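Carnitinyl-CoA dehydratase (Mycobacterium avium, PDB 3R0O) probably catalyses the reversible dehydration of carnitinyl-CoA, as a lyase of the enoyl-CoA hydratase/isomerase (crotonase) family. Local coordinates at residues 20-24 against 25-29; 225-229 against 230-234. All blocks are in the same frame, centred on the assembly; numbering follows the deposited sequence.

In the fold
Both contacts are two-strand hairpins, each folded about a two-residue turn, but they belong to different parts of the chain's fold. Contact 1 (20-24 with 25-29) joins strand 17-22, outermost of the six-stranded mixed sheet within this chain, to its neighbour 25-30. Contact 2 (225-229 with 230-234) is a short, weakly bonded surface hairpin between helices 214-225 and 236-250, where the second subunit approaches. Their centres lie about 25 Å apart and their nearest atoms about 15 Å, without touching, and contact 1 is complete in the chain before contact 2 begins. The centres sit about 18 Å and 19 Å from the centre of the chain, so both are peripheral.

Contact 1: residues 20-24 against 25-29; sequences ERRGN and VALIT
E20 and L27 run alongside each other on one face of the hairpin, with the carboxylate carbon CD of E20 3.9 Å from CD2 of L27. The chi1 of 69° wedges CG of E20 between its own N and C, and from there the extended chain follows the leucine. R22 shares this face: bent at chi2 (-87°), it carries its guanidinium across L27, so that CD2 meets one flat side at 4.0 Å from NH2. The edge of the same group turns to E20, where NE and NH2 both make weak, in-plane bonds to OE1, part of a salt bridge. OE2 is within hydrogen-bonding reach of a water that also bonds L27 O and T29 OG1.

These residues form an antiparallel beta hairpin closed by a type II' turn from R22 to V25, with G23 at positive phi. Two backbone bonds link E20 and L27, and two more link R22 and V25. On the opposite face, with A26, R21 folds back through chi2 and chi3 and grips G23 O side-on, NE and NH1 each at 3.2 Å, with the oxygen in the guanidinium plane. N24 ND2 bonds to E59 O, tying the turn to the adjoining loop, while V25, on the face of E20 and L27, packs against L203 and A206 of helix 198-210.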
loop_
_atom_site.group_PDB
_atom_site.type_symbol
_atom_site.label_atom_id
_atom_site.label_comp_id
_atom_site.label_asym_id
_atom_site.label_seq_id
_atom_site.Cartn_x
_atom_site.Cartn_y
_atom_site.Cartn_z
ATOM N N GLU A 20 28.269 -6.428 18.435
ATOM C CA GLU A 20 29.496 -7.008 17.900
ATOM C C GLU A 20 29.589 -6.703 16.411
ATOM O O GLU A 20 28.572 -6.430 15.766
ATOM C CB GLU A 20 29.615 -8.518 18.219
ATOM C CG GLU A 20 28.640 -9.460 17.511
ATOM C CD GLU A 20 28.462 -10.801 18.251
ATOM O OE1 GLU A 20 29.057 -11.808 17.803
ATOM O OE2 GLU A 20 27.729 -10.845 19.273
ATOM N N ARG A 21 30.802 -6.702 15.880
ATOM C CA ARG A 21 31.009 -6.506 14.457
ATOM C C ARG A 21 31.198 -7.826 13.739
ATOM O O ARG A 21 31.866 -8.709 14.255
ATOM C CB ARG A 21 32.218 -5.611 14.221
ATOM C CG ARG A 21 31.962 -4.161 14.567
ATOM C CD ARG A 21 31.155 -3.472 13.468
ATOM N NE ARG A 21 31.908 -3.443 12.221
ATOM C CZ ARG A 21 32.823 -2.522 11.919
ATOM N NH1 ARG A 21 33.466 -2.587 10.757
ATOM N NH2 ARG A 21 33.102 -1.535 12.772
ATOM N N ARG A 22 30.576 -7.969 12.567
ATOM C CA ARG A 22 30.890 -9.061 11.632
ATOM C C ARG A 22 31.096 -8.405 10.264
ATOM O O ARG A 22 30.111 -8.047 9.578
ATOM C CB ARG A 22 29.753 -10.090 11.543
ATOM C CG ARG A 22 29.215 -10.627 12.873
ATOM C CD ARG A 22 30.013 -11.842 13.377
ATOM N NE ARG A 22 29.321 -12.475 14.504
ATOM C CZ ARG A 22 28.561 -13.568 14.412
ATOM N NH1 ARG A 22 28.406 -14.189 13.244
ATOM N NH2 ARG A 22 27.959 -14.048 15.495
ATOM N N GLY A 23 32.358 -8.216 9.872
ATOM C CA GLY A 23 32.674 -7.469 8.644
ATOM C C GLY A 23 32.129 -6.052 8.758
ATOM O O GLY A 23 32.344 -5.388 9.765
ATOM N N ASN A 24 31.399 -5.596 7.743
ATOM C CA ASN A 24 30.783 -4.255 7.758
ATOM C C ASN A 24 29.374 -4.254 8.430
ATOM O O ASN A 24 28.551 -3.374 8.153
ATOM C CB ASN A 24 30.718 -3.673 6.316
ATOM C CG ASN A 24 32.131 -3.323 5.700
ATOM O OD1 ASN A 24 32.476 -3.807 4.618
ATOM N ND2 ASN A 24 32.900 -2.440 6.365
ATOM N N VAL A 25 29.079 -5.260 9.265
ATOM C CA VAL A 25 27.754 -5.377 9.912
ATOM C C VAL A 25 27.839 -5.250 11.433
ATOM O O VAL A 25 28.697 -5.866 12.085
ATOM C CB VAL A 25 26.980 -6.703 9.546
ATOM C CG1 VAL A 25 25.565 -6.717 10.167
ATOM C CG2 VAL A 25 26.904 -6.918 8.031
ATOM N N ALA A 26 26.953 -4.430 11.991
ATOM C CA ALA A 26 26.804 -4.325 13.433
ATOM C C ALA A 26 25.644 -5.200 13.833
ATOM O O ALA A 26 24.504 -4.969 13.385
ATOM C CB ALA A 26 26.553 -2.887 13.854
ATOM N N LEU A 27 25.946 -6.205 14.657
ATOM C CA LEU A 27 24.955 -7.122 15.201
ATOM C C LEU A 27 24.615 -6.746 16.652
ATOM O O LEU A 27 25.485 -6.766 17.552
ATOM C CB LEU A 27 25.460 -8.589 15.126
ATOM C CG LEU A 27 24.608 -9.703 15.765
ATOM C CD1 LEU A 27 23.257 -9.935 15.045
ATOM C CD2 LEU A 27 25.386 -11.029 15.847
ATOM N N ILE A 28 23.352 -6.417 16.871
ATOM C CA ILE A 28 22.860 -6.062 18.191
ATOM C C ILE A 28 21.987 -7.183 18.677
ATOM O O ILE A 28 21.085 -7.594 17.962
ATOM C CB ILE A 28 21.984 -4.789 18.138
ATOM C CG1 ILE A 28 22.767 -3.637 17.491
ATOM C CG2 ILE A 28 21.441 -4.484 19.555
ATOM C CD1 ILE A 28 21.920 -2.452 17.056
ATOM N N THR A 29 22.239 -7.674 19.891
ATOM C CA THR A 29 21.473 -8.764 20.450
ATOM C C THR A 29 20.873 -8.248 21.730
ATOM O O THR A 29 21.610 -7.878 22.665
ATOM C CB THR A 29 22.365 -10.009 20.748
ATOM O OG1 THR A 29 23.002 -10.451 19.538
ATOM C CG2 THR A 29 21.535 -11.149 21.327
HETATM O O HOH W 1 25.317 -9.159 19.400
#

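Contact 2: residues 225-229 against 230-234; sequences YGADD and GIIGA
Between G226 and G233 the two arms of the hairpin are joined through water. One water bonds G226 O (2.7 Å) and I231 O and accepts from G233 N; a second donates to G226 O and accepts from A234 N. Nearer the turn the backbones bond directly. D228 N reaches I231 O at 2.9 Å in a nearly straight bond (171°), whereas the return bond from I231 N to D228 O is more bent, its donor standing well above the carbonyl plane. Together they close a type I' turn from D228 to I231, with D229 and G230 both at positive phi.

The side-chain contact lies on the face of A227 and I232. With chi1 at -62°, CG1 of I232 is set beside its own N, and the extended chi2 (157°) carries CD1 on to Y225. There CD1 meets CB and ring atom CD1 of Y225, each at 4.0 Å, approaching the ring obliquely. CG1 rests against A227 CB, also at 4.0 Å, while the other branch, CG2, abuts the carbonyl oxygen of Y225 at 3.4 Å. F105 touches both A227 and I232 and adds to this apolar patch.

The hairpin follows directly on helix 214-225, which ends in a Schellman motif with G226 as its C-prime residue. Beyond the patch the Y225 side chain packs on L169 of the second subunit, and its OH bonds to D130 of its own chain. The D228 carboxylate, on the face shared with I231, forms salt bridges through OD1 with R241 and R244 of the second subunit; these two cations would be expected to stabilise its negative charge, making the hairpin an electrostatic link between subunits.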
loop_
_atom_site.group_PDB
_atom_site.type_symbol
_atom_site.label_atom_id
_atom_site.label_comp_id
_atom_site.label_asym_id
_atom_site.label_seq_id
_atom_site.Cartn_x
_atom_site.Cartn_y
_atom_site.Cartn_z
ATOM N N TYR A 225 12.031 6.054 2.070
ATOM C CA TYR A 225 11.248 6.481 3.210
ATOM C C TYR A 225 10.751 7.943 3.164
ATOM O O TYR A 225 9.868 8.308 3.959
ATOM C CB TYR A 225 12.036 6.244 4.491
ATOM C CG TYR A 225 12.032 4.791 4.929
ATOM C CD1 TYR A 225 10.916 4.235 5.557
ATOM C CD2 TYR A 225 13.152 3.974 4.716
ATOM C CE1 TYR A 225 10.908 2.895 5.970
ATOM C CE2 TYR A 225 13.175 2.664 5.124
ATOM C CZ TYR A 225 12.056 2.111 5.755
ATOM O OH TYR A 225 12.087 0.801 6.164
ATOM N N GLY A 226 11.318 8.760 2.271
ATOM C CA GLY A 226 11.047 10.194 2.274
ATOM C C GLY A 226 11.669 10.875 3.485
ATOM O O GLY A 226 11.069 11.790 4.087
ATOM N N ALA A 227 12.860 10.399 3.867
ATOM C CA ALA A 227 13.564 10.915 5.027
ATOM C C ALA A 227 14.435 12.101 4.645
ATOM O O ALA A 227 15.160 12.044 3.655
ATOM C CB ALA A 227 14.417 9.820 5.661
ATOM N N ASP A 228 14.376 13.164 5.437
ATOM C CA ASP A 228 15.190 14.365 5.223
ATOM C C ASP A 228 15.782 14.726 6.568
ATOM O O ASP A 228 15.022 14.911 7.522
ATOM C CB ASP A 228 14.316 15.543 4.772
ATOM C CG ASP A 228 13.756 15.373 3.370
ATOM O OD1 ASP A 228 14.400 14.717 2.513
ATOM O OD2 ASP A 228 12.652 15.928 3.124
ATOM N N ASP A 229 17.114 14.825 6.659
ATOM C CA ASP A 229 17.811 15.173 7.927
ATOM C C ASP A 229 17.444 14.256 9.087
ATOM O O ASP A 229 17.270 14.708 10.213
ATOM C CB ASP A 229 17.549 16.633 8.336
ATOM C CG ASP A 229 17.802 17.599 7.205
ATOM O OD1 ASP A 229 18.936 17.619 6.683
ATOM O OD2 ASP A 229 16.853 18.313 6.816
ATOM N N GLY A 230 17.317 12.963 8.798
ATOM C CA GLY A 230 16.976 11.965 9.805
ATOM C C GLY A 230 15.535 11.948 10.289
ATOM O O GLY A 230 15.231 11.306 11.296
ATOM N N ILE A 231 14.648 12.627 9.566
ATOM C CA ILE A 231 13.245 12.738 9.943
ATOM C C ILE A 231 12.350 12.310 8.770
ATOM O O ILE A 231 12.512 12.809 7.637
ATOM C CB ILE A 231 12.885 14.214 10.316
ATOM C CG1 ILE A 231 13.676 14.713 11.556
ATOM C CG2 ILE A 231 11.355 14.397 10.517
ATOM C CD1 ILE A 231 13.429 13.908 12.893
ATOM N N ILE A 232 11.393 11.415 9.040
ATOM C CA ILE A 232 10.376 11.090 8.057
ATOM C C ILE A 232 9.189 12.021 8.300
ATOM O O ILE A 232 8.363 11.786 9.203
ATOM C CB ILE A 232 9.965 9.578 8.066
ATOM C CG1 ILE A 232 11.160 8.693 7.718
ATOM C CG2 ILE A 232 8.790 9.315 7.048
ATOM C CD1 ILE A 232 11.050 7.227 8.229
ATOM N N GLY A 233 9.109 13.067 7.489
ATOM C CA GLY A 233 8.128 14.133 7.672
ATOM C C GLY A 233 6.697 13.627 7.768
ATOM O O GLY A 233 5.953 14.019 8.670
ATOM N N ALA A 234 6.318 12.750 6.846
ATOM C CA ALA A 234 4.970 12.204 6.795
ATOM C C ALA A 234 4.601 11.361 8.009
ATOM O O ALA A 234 3.416 11.200 8.293
ATOM C CB ALA A 234 4.788 11.367 5.473
HETATM O O HOH W 2 8.271 11.960 4.618
HETATM O O HOH W 3 10.743 14.162 5.411
#